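2'-deoxycytidine 5'-triphosphate deaminase (Agrobacterium tumefaciens, PDB 2R9Q) probably catalyses the hydrolytic deamination of dCTP to dUTP, a step on the route to thymidine nucleotides. Local coordinates at residues 260-265 with 312-317; 205-210 with 264-269; 126-131 with 143-148. One frame throughout, in Å; residues are numbered along the deposited sequence.

Contact 1. Residues 260-265 with 312-317; sequences FYILVS and RAVLEV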
ATOM      1  N   PHE B 260      10.920  -6.474  -3.069  1.00 64.14           N
ATOM      2  CA  PHE B 260      12.158  -7.114  -2.634  1.00 63.42           C
ATOM      3  C   PHE B 260      12.879  -7.701  -3.816  1.00 61.82           C
ATOM      4  O   PHE B 260      12.267  -8.117  -4.780  1.00 60.45           O
ATOM      5  CB  PHE B 260      11.899  -8.077  -1.455  1.00 64.58           C
ATOM      6  CG  PHE B 260      11.862  -9.512  -1.795  1.00 63.34           C
ATOM      7  CD1 PHE B 260      12.915 -10.332  -1.427  1.00 64.05           C
ATOM      8  CD2 PHE B 260      10.750 -10.060  -2.409  1.00 65.18           C
ATOM      9  CE1 PHE B 260      12.904 -11.650  -1.720  1.00 64.89           C
ATOM     10  CE2 PHE B 260      10.704 -11.400  -2.701  1.00 65.67           C
ATOM     11  CZ  PHE B 260      11.780 -12.212  -2.357  1.00 65.65           C
ATOM     12  N   TYR B 261      14.193  -7.636  -3.743  1.00 61.17           N
ATOM     13  CA  TYR B 261      15.082  -7.908  -4.837  1.00 61.49           C
ATOM     14  C   TYR B 261      16.081  -8.995  -4.428  1.00 60.34           C
ATOM     15  O   TYR B 261      16.670  -8.932  -3.363  1.00 59.32           O
ATOM     16  CB  TYR B 261      15.829  -6.630  -5.269  1.00 63.09           C
ATOM     17  CG  TYR B 261      14.946  -5.499  -5.771  1.00 64.17           C
ATOM     18  CD1 TYR B 261      14.691  -5.348  -7.127  1.00 66.57           C
ATOM     19  CD2 TYR B 261      14.350  -4.622  -4.901  1.00 64.77           C
ATOM     20  CE1 TYR B 261      13.866  -4.354  -7.597  1.00 66.80           C
ATOM     21  CE2 TYR B 261      13.530  -3.621  -5.358  1.00 68.12           C
ATOM     22  CZ  TYR B 261      13.280  -3.469  -6.730  1.00 67.77           C
ATOM     23  OH  TYR B 261      12.443  -2.412  -7.215  1.00 65.49           O
ATOM     24  N   ILE B 262      16.270  -9.994  -5.282  1.00 59.67           N
ATOM     25  CA  ILE B 262      17.325 -10.989  -5.082  1.00 59.05           C
ATOM     26  C   ILE B 262      18.426 -10.639  -6.067  1.00 58.67           C
ATOM     27  O   ILE B 262      18.241 -10.687  -7.279  1.00 57.39           O
ATOM     28  CB  ILE B 262      16.856 -12.467  -5.300  1.00 59.21           C
ATOM     29  CG1 ILE B 262      15.775 -12.849  -4.295  1.00 57.66           C
ATOM     30  CG2 ILE B 262      18.020 -13.424  -5.183  1.00 54.73           C
ATOM     31  CD1 ILE B 262      15.002 -14.099  -4.697  1.00 59.92           C
ATOM     32  N   LEU B 263      19.574 -10.290  -5.503  1.00 58.46           N
ATOM     33  CA  LEU B 263      20.689  -9.771  -6.245  1.00 58.61           C
ATOM     34  C   LEU B 263      21.975 -10.494  -5.871  1.00 59.08           C
ATOM     35  O   LEU B 263      22.015 -11.295  -4.927  1.00 58.58           O
ATOM     36  CB  LEU B 263      20.805  -8.256  -6.015  1.00 58.47           C
ATOM     37  CG  LEU B 263      19.636  -7.375  -6.467  1.00 57.00           C
ATOM     38  CD1 LEU B 263      19.837  -5.979  -5.925  1.00 54.82           C
ATOM     39  CD2 LEU B 263      19.487  -7.388  -7.993  1.00 55.16           C
ATOM     40  N   VAL B 264      23.031 -10.213  -6.635  1.00 60.01           N
ATOM     41  CA  VAL B 264      24.307 -10.911  -6.485  1.00 60.49           C
ATOM     42  C   VAL B 264      25.527  -9.976  -6.267  1.00 60.18           C
ATOM     43  O   VAL B 264      25.644  -8.912  -6.857  1.00 58.61           O
ATOM     44  CB  VAL B 264      24.513 -12.028  -7.623  1.00 60.75           C
ATOM     45  CG1 VAL B 264      23.780 -11.686  -8.881  1.00 61.28           C
ATOM     46  CG2 VAL B 264      25.973 -12.302  -7.891  1.00 60.75           C
ATOM     47  N   SER B 265      26.398 -10.406  -5.365  1.00 61.10           N
ATOM     48  CA  SER B 265      27.685  -9.771  -5.120  1.00 62.19           C
ATOM     49  C   SER B 265      28.657  -9.856  -6.312  1.00 63.12           C
ATOM     50  O   SER B 265      28.673 -10.841  -7.038  1.00 62.46           O
ATOM     51  CB  SER B 265      28.341 -10.375  -3.865  1.00 62.48           C
ATOM     52  OG  SER B 265      28.923 -11.643  -4.092  1.00 60.44           O
ATOM     53  N   ARG B 312      29.887 -16.470  -5.456  1.00 68.90           N
ATOM     54  CA  ARG B 312      29.207 -15.215  -5.202  1.00 68.85           C
ATOM     55  C   ARG B 312      28.172 -15.383  -4.094  1.00 67.25           C
ATOM     56  O   ARG B 312      27.618 -16.464  -3.907  1.00 65.55           O
ATOM     57  CB  ARG B 312      28.566 -14.660  -6.469  1.00 69.61           C
ATOM     58  CG  ARG B 312      29.575 -14.083  -7.427  1.00 71.46           C
ATOM     59  CD  ARG B 312      29.184 -14.357  -8.838  1.00 75.60           C
ATOM     60  NE  ARG B 312      30.196 -13.843  -9.760  1.00 77.26           N
ATOM     61  CZ  ARG B 312      30.312 -12.581 -10.139  1.00 76.63           C
ATOM     62  NH1 ARG B 312      29.495 -11.640  -9.688  1.00 78.16           N
ATOM     63  NH2 ARG B 312      31.254 -12.263 -10.983  1.00 78.46           N
ATOM     64  N   ALA B 313      27.995 -14.321  -3.315  1.00 65.76           N
ATOM     65  CA  ALA B 313      26.904 -14.255  -2.373  1.00 65.26           C
ATOM     66  C   ALA B 313      25.644 -13.655  -3.037  1.00 64.53           C
ATOM     67  O   ALA B 313      25.700 -12.620  -3.725  1.00 62.42           O
ATOM     68  CB  ALA B 313      27.301 -13.498  -1.143  1.00 64.42           C
ATOM     69  N   VAL B 314      24.522 -14.353  -2.846  1.00 64.44           N
ATOM     70  CA  VAL B 314      23.210 -13.903  -3.286  1.00 64.66           C
ATOM     71  C   VAL B 314      22.639 -13.078  -2.150  1.00 64.31           C
ATOM     72  O   VAL B 314      22.659 -13.517  -1.035  1.00 63.81           O
ATOM     73  CB  VAL B 314      22.285 -15.065  -3.575  1.00 64.86           C
ATOM     74  CG1 VAL B 314      20.937 -14.566  -4.067  1.00 63.62           C
ATOM     75  CG2 VAL B 314      22.943 -16.018  -4.535  1.00 65.40           C
ATOM     76  N   LEU B 315      22.170 -11.872  -2.455  1.00 64.51           N
ATOM     77  CA  LEU B 315      21.788 -10.871  -1.453  1.00 64.62           C
ATOM     78  C   LEU B 315      20.328 -10.462  -1.630  1.00 63.34           C
ATOM     79  O   LEU B 315      19.871 -10.246  -2.744  1.00 61.72           O
ATOM     80  CB  LEU B 315      22.669  -9.610  -1.608  1.00 64.86           C
ATOM     81  CG  LEU B 315      24.199  -9.792  -1.566  1.00 65.29           C
ATOM     82  CD1 LEU B 315      24.918  -8.717  -2.416  1.00 64.13           C
ATOM     83  CD2 LEU B 315      24.760  -9.839  -0.138  1.00 62.00           C
ATOM     84  N   GLU B 316      19.596 -10.356  -0.527  1.00 62.99           N
ATOM     85  CA  GLU B 316      18.280  -9.738  -0.569  1.00 63.14           C
ATOM     86  C   GLU B 316      18.413  -8.274  -0.141  1.00 62.71           C
ATOM     87  O   GLU B 316      18.764  -7.977   0.983  1.00 61.07           O
ATOM     88  CB  GLU B 316      17.221 -10.497   0.258  1.00 63.43           C
ATOM     89  CG  GLU B 316      16.925 -11.937  -0.218  1.00 64.65           C
ATOM     90  CD  GLU B 316      17.956 -12.920   0.280  1.00 65.68           C
ATOM     91  OE1 GLU B 316      18.271 -12.866   1.485  1.00 67.13           O
ATOM     92  OE2 GLU B 316      18.476 -13.720  -0.528  1.00 63.82           O
ATOM     93  N   VAL B 317      18.125  -7.380  -1.068  1.00 63.10           N
ATOM     94  CA  VAL B 317      18.250  -5.955  -0.862  1.00 64.60           C
ATOM     95  C   VAL B 317      16.869  -5.309  -0.939  1.00 64.98           C
ATOM     96  O   VAL B 317      16.050  -5.624  -1.815  1.00 64.33           O
ATOM     97  CB  VAL B 317      19.218  -5.340  -1.919  1.00 65.18           C
ATOM     98  CG1 VAL B 317      19.280  -3.848  -1.827  1.00 64.67           C
ATOM     99  CG2 VAL B 317      20.579  -5.988  -1.845  1.00 63.39           C
TER

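Contact 2. Residues 205-210 with 264-269; sequences SIDLKG and VSREAV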
ATOM      1  N   SER B 205      30.225  -6.001  -2.576  1.00 66.98           N
ATOM      2  CA  SER B 205      29.642  -4.993  -3.428  1.00 66.30           C
ATOM      3  C   SER B 205      28.698  -5.642  -4.444  1.00 65.25           C
ATOM      4  O   SER B 205      28.770  -6.832  -4.695  1.00 63.19           O
ATOM      5  CB  SER B 205      30.738  -4.166  -4.115  1.00 66.36           C
ATOM      6  OG  SER B 205      31.556  -4.985  -4.907  1.00 64.67           O
ATOM      7  N   ILE B 206      27.810  -4.825  -5.009  1.00 64.44           N
ATOM      8  CA  ILE B 206      26.727  -5.327  -5.841  1.00 63.74           C
ATOM      9  C   ILE B 206      27.102  -5.388  -7.320  1.00 63.28           C
ATOM     10  O   ILE B 206      27.666  -4.455  -7.854  1.00 62.19           O
ATOM     11  CB  ILE B 206      25.391  -4.518  -5.602  1.00 63.41           C
ATOM     12  CG1 ILE B 206      24.179  -5.394  -5.922  1.00 62.49           C
ATOM     13  CG2 ILE B 206      25.380  -3.210  -6.354  1.00 60.91           C
ATOM     14  CD1 ILE B 206      23.839  -6.358  -4.782  1.00 64.06           C
ATOM     15  N   ASP B 207      26.778  -6.503  -7.965  1.00 63.47           N
ATOM     16  CA  ASP B 207      26.983  -6.667  -9.386  1.00 64.05           C
ATOM     17  C   ASP B 207      25.698  -6.394 -10.143  1.00 64.81           C
ATOM     18  O   ASP B 207      24.769  -7.203 -10.118  1.00 64.78           O
ATOM     19  CB  ASP B 207      27.439  -8.076  -9.696  1.00 64.04           C
ATOM     20  CG  ASP B 207      28.065  -8.197 -11.070  1.00 64.46           C
ATOM     21  OD1 ASP B 207      27.624  -7.518 -12.042  1.00 63.16           O
ATOM     22  OD2 ASP B 207      29.032  -8.980 -11.167  1.00 64.73           O
ATOM     23  N   LEU B 208      25.676  -5.272 -10.846  1.00 65.69           N
ATOM     24  CA  LEU B 208      24.534  -4.838 -11.633  1.00 67.23           C
ATOM     25  C   LEU B 208      24.836  -4.819 -13.162  1.00 68.74           C
ATOM     26  O   LEU B 208      24.071  -4.284 -13.949  1.00 66.60           O
ATOM     27  CB  LEU B 208      24.098  -3.452 -11.120  1.00 66.99           C
ATOM     28  CG  LEU B 208      22.899  -3.319 -10.188  1.00 66.15           C
ATOM     29  CD1 LEU B 208      22.539  -4.617  -9.503  1.00 62.97           C
ATOM     30  CD2 LEU B 208      23.127  -2.185  -9.172  1.00 62.76           C
ATOM     31  N   LYS B 209      25.946  -5.432 -13.562  1.00 71.64           N
ATOM     32  CA  LYS B 209      26.370  -5.443 -14.975  1.00 74.05           C
ATOM     33  C   LYS B 209      25.617  -6.497 -15.789  1.00 74.70           C
ATOM     34  O   LYS B 209      25.291  -6.265 -16.957  1.00 74.47           O
ATOM     35  CB  LYS B 209      27.888  -5.605 -15.119  1.00 74.52           C
ATOM     36  CG  LYS B 209      28.586  -4.432 -15.814  1.00 76.92           C
ATOM     37  CD  LYS B 209      28.889  -3.266 -14.881  1.00 78.60           C
ATOM     38  CE  LYS B 209      29.688  -2.166 -15.564  1.00 78.91           C
ATOM     39  NZ  LYS B 209      28.919  -1.473 -16.659  1.00 81.20           N
ATOM     40  N   GLY B 210      25.314  -7.632 -15.170  1.00 75.61           N
ATOM     41  CA  GLY B 210      24.448  -8.617 -15.797  1.00 77.05           C
ATOM     42  C   GLY B 210      25.145  -9.942 -15.994  1.00 77.79           C
ATOM     43  O   GLY B 210      26.354  -9.998 -16.047  1.00 76.68           O
ATOM     44  N   VAL B 264      23.031 -10.213  -6.635  1.00 60.01           N
ATOM     45  CA  VAL B 264      24.307 -10.911  -6.485  1.00 60.49           C
ATOM     46  C   VAL B 264      25.527  -9.976  -6.267  1.00 60.18           C
ATOM     47  O   VAL B 264      25.644  -8.912  -6.857  1.00 58.61           O
ATOM     48  CB  VAL B 264      24.513 -12.028  -7.623  1.00 60.75           C
ATOM     49  CG1 VAL B 264      23.780 -11.686  -8.881  1.00 61.28           C
ATOM     50  CG2 VAL B 264      25.973 -12.302  -7.891  1.00 60.75           C
ATOM     51  N   SER B 265      26.398 -10.406  -5.365  1.00 61.10           N
ATOM     52  CA  SER B 265      27.685  -9.771  -5.120  1.00 62.19           C
ATOM     53  C   SER B 265      28.657  -9.856  -6.312  1.00 63.12           C
ATOM     54  O   SER B 265      28.673 -10.841  -7.038  1.00 62.46           O
ATOM     55  CB  SER B 265      28.341 -10.375  -3.865  1.00 62.48           C
ATOM     56  OG  SER B 265      28.923 -11.643  -4.092  1.00 60.44           O
ATOM     57  N   ARG B 266      29.472  -8.824  -6.496  1.00 64.26           N
ATOM     58  CA  ARG B 266      30.570  -8.895  -7.471  1.00 65.88           C
ATOM     59  C   ARG B 266      31.638  -9.877  -6.993  1.00 66.12           C
ATOM     60  O   ARG B 266      32.149 -10.670  -7.781  1.00 66.39           O
ATOM     61  CB  ARG B 266      31.218  -7.533  -7.694  1.00 66.14           C
ATOM     62  CG  ARG B 266      30.325  -6.514  -8.349  1.00 68.39           C
ATOM     63  CD  ARG B 266      31.125  -5.333  -8.862  1.00 70.70           C
ATOM     64  NE  ARG B 266      31.977  -4.844  -7.805  1.00 71.53           N
ATOM     65  CZ  ARG B 266      33.210  -4.379  -7.960  1.00 72.76           C
ATOM     66  NH1 ARG B 266      33.802  -4.314  -9.156  1.00 74.27           N
ATOM     67  NH2 ARG B 266      33.863  -3.984  -6.887  1.00 72.43           N
ATOM     68  N   GLU B 267      31.947  -9.839  -5.698  1.00 66.02           N
ATOM     69  CA  GLU B 267      32.963 -10.713  -5.123  1.00 66.23           C
ATOM     70  C   GLU B 267      32.549 -12.186  -5.046  1.00 65.88           C
ATOM     71  O   GLU B 267      31.458 -12.524  -4.586  1.00 65.13           O
ATOM     72  CB  GLU B 267      33.396 -10.226  -3.749  1.00 66.62           C
ATOM     73  CG  GLU B 267      33.931  -8.825  -3.750  1.00 67.24           C
ATOM     74  CD  GLU B 267      32.857  -7.764  -3.703  1.00 69.12           C
ATOM     75  OE1 GLU B 267      31.671  -8.139  -3.530  1.00 70.19           O
ATOM     76  OE2 GLU B 267      33.202  -6.554  -3.832  1.00 70.22           O
ATOM     77  N   ALA B 268      33.440 -13.041  -5.555  1.00 65.70           N
ATOM     78  CA  ALA B 268      33.395 -14.482  -5.362  1.00 64.62           C
ATOM     79  C   ALA B 268      34.145 -14.739  -4.048  1.00 64.10           C
ATOM     80  O   ALA B 268      35.336 -14.469  -3.953  1.00 63.27           O
ATOM     81  CB  ALA B 268      34.057 -15.202  -6.531  1.00 63.44           C
ATOM     82  N   VAL B 269      33.441 -15.261  -3.050  1.00 63.88           N
ATOM     83  CA  VAL B 269      33.960 -15.390  -1.688  1.00 64.45           C
ATOM     84  C   VAL B 269      34.157 -16.869  -1.235  1.00 64.69           C
ATOM     85  O   VAL B 269      33.482 -17.781  -1.708  1.00 64.31           O
ATOM     86  CB  VAL B 269      33.096 -14.483  -0.683  1.00 64.72           C
ATOM     87  CG1 VAL B 269      31.738 -15.112  -0.274  1.00 62.51           C
ATOM     88  CG2 VAL B 269      33.900 -14.136   0.531  1.00 66.55           C
TER
HETATM   89  O   HOH W   1      22.787  -8.495  -8.868  1.00 35.19           O

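Contact 3. Residues 126-131 with 143-148; sequences MTDNAQ and PLYLEI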
ATOM      1  N   MET B 126      12.926 -16.132  19.634  1.00 61.49           N
ATOM      2  CA  MET B 126      12.849 -15.615  20.996  1.00 64.10           C
ATOM      3  C   MET B 126      13.062 -16.687  22.078  1.00 63.77           C
ATOM      4  O   MET B 126      12.762 -17.868  21.897  1.00 63.12           O
ATOM      5  CB  MET B 126      11.593 -14.751  21.248  1.00 63.63           C
ATOM      6  CG  MET B 126      10.292 -15.289  20.739  1.00 65.27           C
ATOM      7  SD  MET B 126       8.896 -14.148  20.895  1.00 67.69           S
ATOM      8  CE  MET B 126       8.684 -14.003  22.638  1.00 64.57           C
ATOM      9  N   THR B 127      13.687 -16.222  23.165  1.00 64.77           N
ATOM     10  CA  THR B 127      13.924 -16.967  24.379  1.00 65.32           C
ATOM     11  C   THR B 127      13.054 -16.406  25.511  1.00 65.58           C
ATOM     12  O   THR B 127      12.583 -15.273  25.454  1.00 64.11           O
ATOM     13  CB  THR B 127      15.428 -16.942  24.847  1.00 65.14           C
ATOM     14  OG1 THR B 127      15.897 -15.597  25.009  1.00 67.39           O
ATOM     15  CG2 THR B 127      16.310 -17.668  23.960  1.00 62.38           C
ATOM     16  N   ASP B 128      12.834 -17.232  26.530  1.00 67.11           N
ATOM     17  CA  ASP B 128      12.315 -16.764  27.823  1.00 68.09           C
ATOM     18  C   ASP B 128      13.241 -15.662  28.352  1.00 68.67           C
ATOM     19  O   ASP B 128      14.465 -15.739  28.192  1.00 68.61           O
ATOM     20  CB  ASP B 128      12.260 -17.903  28.846  1.00 68.42           C
ATOM     21  CG  ASP B 128      11.096 -18.894  28.622  1.00 68.52           C
ATOM     22  OD1 ASP B 128      10.256 -18.747  27.698  1.00 65.08           O
ATOM     23  OD2 ASP B 128      11.030 -19.849  29.424  1.00 70.66           O
ATOM     24  N   ASN B 129      12.650 -14.629  28.949  1.00 69.19           N
ATOM     25  CA  ASN B 129      13.388 -13.517  29.550  1.00 69.53           C
ATOM     26  C   ASN B 129      14.128 -12.632  28.556  1.00 69.77           C
ATOM     27  O   ASN B 129      14.971 -11.852  28.958  1.00 69.07           O
ATOM     28  CB  ASN B 129      14.365 -14.025  30.624  1.00 69.71           C
ATOM     29  CG  ASN B 129      13.717 -15.014  31.574  1.00 69.38           C
ATOM     30  OD1 ASN B 129      12.603 -14.784  32.058  1.00 68.01           O
ATOM     31  ND2 ASN B 129      14.395 -16.137  31.818  1.00 66.08           N
ATOM     32  N   ALA B 130      13.755 -12.716  27.276  1.00 70.03           N
ATOM     33  CA  ALA B 130      14.471 -12.057  26.179  1.00 70.14           C
ATOM     34  C   ALA B 130      14.372 -10.517  26.144  1.00 69.96           C
ATOM     35  O   ALA B 130      13.311  -9.919  26.320  1.00 68.80           O
ATOM     36  CB  ALA B 130      14.043 -12.671  24.809  1.00 69.51           C
ATOM     37  N   GLN B 131      15.526  -9.904  25.922  1.00 70.54           N
ATOM     38  CA  GLN B 131      15.674  -8.457  25.771  1.00 71.30           C
ATOM     39  C   GLN B 131      16.115  -8.105  24.363  1.00 70.72           C
ATOM     40  O   GLN B 131      15.970  -6.981  23.917  1.00 69.48           O
ATOM     41  CB  GLN B 131      16.684  -7.933  26.789  1.00 71.70           C
ATOM     42  CG  GLN B 131      16.115  -7.869  28.183  1.00 72.95           C
ATOM     43  CD  GLN B 131      17.182  -7.654  29.232  1.00 75.45           C
ATOM     44  OE1 GLN B 131      18.062  -6.803  29.060  1.00 79.29           O
ATOM     45  NE2 GLN B 131      17.109  -8.406  30.327  1.00 72.49           N
ATOM     46  N   PRO B 143      12.896 -23.150  26.406  1.00 63.02           N
ATOM     47  CA  PRO B 143      12.311 -23.359  25.101  1.00 63.04           C
ATOM     48  C   PRO B 143      12.734 -22.287  24.110  1.00 62.15           C
ATOM     49  O   PRO B 143      13.291 -21.268  24.498  1.00 61.45           O
ATOM     50  CB  PRO B 143      10.819 -23.271  25.387  1.00 62.81           C
ATOM     51  CG  PRO B 143      10.745 -22.303  26.456  1.00 63.48           C
ATOM     52  CD  PRO B 143      11.942 -22.498  27.315  1.00 62.89           C
ATOM     53  N   LEU B 144      12.479 -22.561  22.828  1.00 61.72           N
ATOM     54  CA  LEU B 144      12.704 -21.606  21.750  1.00 60.29           C
ATOM     55  C   LEU B 144      11.404 -21.393  20.961  1.00 59.35           C
ATOM     56  O   LEU B 144      10.571 -22.301  20.825  1.00 57.31           O
ATOM     57  CB  LEU B 144      13.838 -22.075  20.823  1.00 60.19           C
ATOM     58  CG  LEU B 144      15.268 -22.256  21.354  1.00 60.12           C
ATOM     59  CD1 LEU B 144      16.145 -23.031  20.325  1.00 58.51           C
ATOM     60  CD2 LEU B 144      15.943 -20.935  21.757  1.00 59.06           C
ATOM     61  N   TYR B 145      11.249 -20.165  20.463  1.00 59.13           N
ATOM     62  CA  TYR B 145      10.083 -19.758  19.701  1.00 58.71           C
ATOM     63  C   TYR B 145      10.540 -19.063  18.443  1.00 57.43           C
ATOM     64  O   TYR B 145      11.578 -18.380  18.455  1.00 56.23           O
ATOM     65  CB  TYR B 145       9.194 -18.843  20.538  1.00 59.34           C
ATOM     66  CG  TYR B 145       8.661 -19.506  21.781  1.00 60.32           C
ATOM     67  CD1 TYR B 145       7.391 -20.083  21.804  1.00 61.35           C
ATOM     68  CD2 TYR B 145       9.432 -19.583  22.939  1.00 60.31           C
ATOM     69  CE1 TYR B 145       6.908 -20.709  22.937  1.00 60.19           C
ATOM     70  CE2 TYR B 145       8.956 -20.223  24.065  1.00 60.89           C
ATOM     71  CZ  TYR B 145       7.693 -20.784  24.058  1.00 60.56           C
ATOM     72  OH  TYR B 145       7.199 -21.401  25.183  1.00 61.78           O
ATOM     73  N   LEU B 146       9.815 -19.297  17.345  1.00 55.87           N
ATOM     74  CA  LEU B 146      10.007 -18.518  16.104  1.00 55.20           C
ATOM     75  C   LEU B 146       8.803 -17.616  15.817  1.00 54.38           C
ATOM     76  O   LEU B 146       7.677 -18.061  15.693  1.00 53.95           O
ATOM     77  CB  LEU B 146      10.348 -19.388  14.892  1.00 54.63           C
ATOM     78  CG  LEU B 146      10.986 -18.722  13.665  1.00 54.54           C
ATOM     79  CD1 LEU B 146      12.344 -18.144  13.987  1.00 50.77           C
ATOM     80  CD2 LEU B 146      11.081 -19.651  12.451  1.00 54.47           C
ATOM     81  N   GLU B 147       9.068 -16.324  15.774  1.00 53.92           N
ATOM     82  CA  GLU B 147       8.151 -15.360  15.204  1.00 53.79           C
ATOM     83  C   GLU B 147       8.263 -15.356  13.672  1.00 52.15           C
ATOM     84  O   GLU B 147       9.362 -15.259  13.132  1.00 50.93           O
ATOM     85  CB  GLU B 147       8.481 -14.008  15.749  1.00 54.54           C
ATOM     86  CG  GLU B 147       7.434 -12.964  15.591  1.00 57.98           C
ATOM     87  CD  GLU B 147       7.759 -11.731  16.468  1.00 63.34           C
ATOM     88  OE1 GLU B 147       8.514 -10.838  15.990  1.00 63.64           O
ATOM     89  OE2 GLU B 147       7.267 -11.676  17.638  1.00 66.23           O
ATOM     90  N   ILE B 148       7.125 -15.484  12.991  1.00 50.46           N
ATOM     91  CA  ILE B 148       7.076 -15.550  11.541  1.00 49.46           C
ATOM     92  C   ILE B 148       6.086 -14.547  11.011  1.00 48.81           C
ATOM     93  O   ILE B 148       4.904 -14.572  11.346  1.00 47.07           O
ATOM     94  CB  ILE B 148       6.684 -16.972  10.955  1.00 49.50           C
ATOM     95  CG1 ILE B 148       7.492 -18.117  11.540  1.00 49.40           C
ATOM     96  CG2 ILE B 148       6.815 -17.000   9.401  1.00 50.44           C
ATOM     97  CD1 ILE B 148       6.920 -19.518  11.274  1.00 47.04           C
TER
HETATM   98  O   HOH W   2       7.951 -19.937  27.501  1.00 37.37           O

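Contact 1. Residues 260-265 with 312-317
Leu263 and Leu315 face each other in the middle of an antiparallel strand pair, with the axes of 261-265 and 312-317 coming within 4.4 Å and their directions 146° apart. Hydrogen-bonded pairs (Tyr261-Val317, Leu263-Leu315) alternate with non-hydrogen-bonded ones (Ile262-Glu316, Val264-Val314). Leu263 N reaches Leu315 O at 2.8 Å, and Ser265 N and Val317 N donate likewise to Ala313 O and Tyr261 O. The bond from Tyr261 N back to Val317 O is weak, and the one from Leu315 N to Leu263 O is modelled so short that its length is doubtful.

Polar side chains act at the Ser265 end. OG of Ser265, held between its own N and carbonyl carbon (chi1 77°), accepts from Ala313 N at 2.9 Å and donates to Glu267 O. Arg312 NH1 makes a bent, weak bond to Ser265 O (2.9 Å); its stronger partner is the carboxylate of Asp207.

Apolar contacts divide between the faces. Leu263 CD1 meets Val317 CB at 4.1 Å, the two side chains crossing at about a right angle. The longer leucines on this face, Leu263 and Leu315, reach Leu253 and Val291 of neighbouring strands. On the other face CG2 of Ile262 and CG1 of Val314 are modelled closer than methyl groups normally come, a doubtful detail, and Val264 CG2 lies 3.8 Å from Arg312 CB. Beta-branched Ile262, Val264, Val314 and Val317 suit the extended backbone of adjacent strands in the five-stranded antiparallel sheet of the C-terminal, dUTPase-clan domain.

Contact 2. Residues 205-210 with 264-269
The corner at Arg266 and Glu267, where strand 261-269 turns from one sheet or face to another, grips the end of strand 202-205, whose following loop makes an Asx turn at Asp207. The backbones meet at a single bridge, Ile206 with Ser265. Arg266 N donates to Ser205 O at 2.8 Å, and Asp207 N to Val264 O at 2.9 Å.

Ser205 is the focus of the side chains. A bend of the Arg266 chain at chi3 (-51°) brings NE (2.9 Å) and NH2 (3.2 Å) round to Ser205 OG, which lies almost in the guanidinium plane. The same OG donates to Glu267 OE2, a bond that appears very short. Glu267 OE1 receives Ser205 N at 2.8 Å along a nearly straight line (171°), so the carboxylate, each oxygen met on its syn side, holds both the amide and the hydroxyl of one residue. Serine suits the place because one small hydroxyl can accept and donate at once, and the cationic and anionic partners probably polarise it further.

Arginine also serves with its methylenes: CG of Arg266 packs 3.5 Å from CB of Asp207. Asp207 OD1 closes the turn onto Lys209 N. A water completes the seam, donating to Asp207 O at 2.7 Å and accepting from Val264 N.

Contact 3. Residues 126-131 with 143-148
Met126 and Tyr145 form an antiparallel hydrogen-bonded pair, with Met126 N giving to Tyr145 O at 2.9 Å and Tyr145 N giving to Met126 O at 3.1 Å; beyond Thr127 the first chain leaves the second through a type II turn, Thr127 to Ala130.

The paired residues also meet through their side chains. Met126 CG is swung between its own N and carbonyl carbon (chi1 45°), which sets it beside Tyr145 CB at 3.7 Å. The flexible methionine then continues toward Phe58 and Pro60, while the Tyr145 ring packs on Val66 and Ile67 of helix 66-71. Met126 O lies in the plane of that ring, at its edge. On the other face the side chains of Thr127 and Leu144 lie side by side, CG2 of the first 4.0 Å from CD2 of the second.

Asp128 closes the end of the pair. Its side chain crosses that of Pro143 at about a right angle, OD2 coming 3.5 Å from Pro143 CD. A water donates to Asp128 OD1 at 2.6 Å and lies 2.8 Å from Tyr145 OH, joining the two polar ends; OD1 also accepts from Val66 N, which ties the turn to the start of the helix. Tyr140 OH bonds with both Asp128 N and Pro143 O, a further tie between the segments. Two neighbouring antiparallel strands, 121-127 and 143-150, the first leaving through a type II turn, belong here to a beta-sheet of the N-terminal, dUTPase-clan domain.

Contact 3 comes first along the chain and closes before the other two open. It belongs to the N-terminal domain, on the opposite side of the chain's centre from contacts 1 and 2, its centre about 28 and 35 Å from the centres of those two. Contacts 1 and 2 are neighbours, with centres about 8 Å apart, and share Val264 and Ser265 on strand 261-269. In contact 1 that strand pairs with 311-319; in contact 2 its corner meets the end of strand 202-205 and the loop after it. Leu315 CD1 and Ile206 CD1 pack together between them. Strand 202-205 lies in one sheet and strands 261-269 and 311-319 in another, so contacts 1 and 2 probably help join two sheets of the C-terminal domain, whereas contact 3 belongs to a separate sheet.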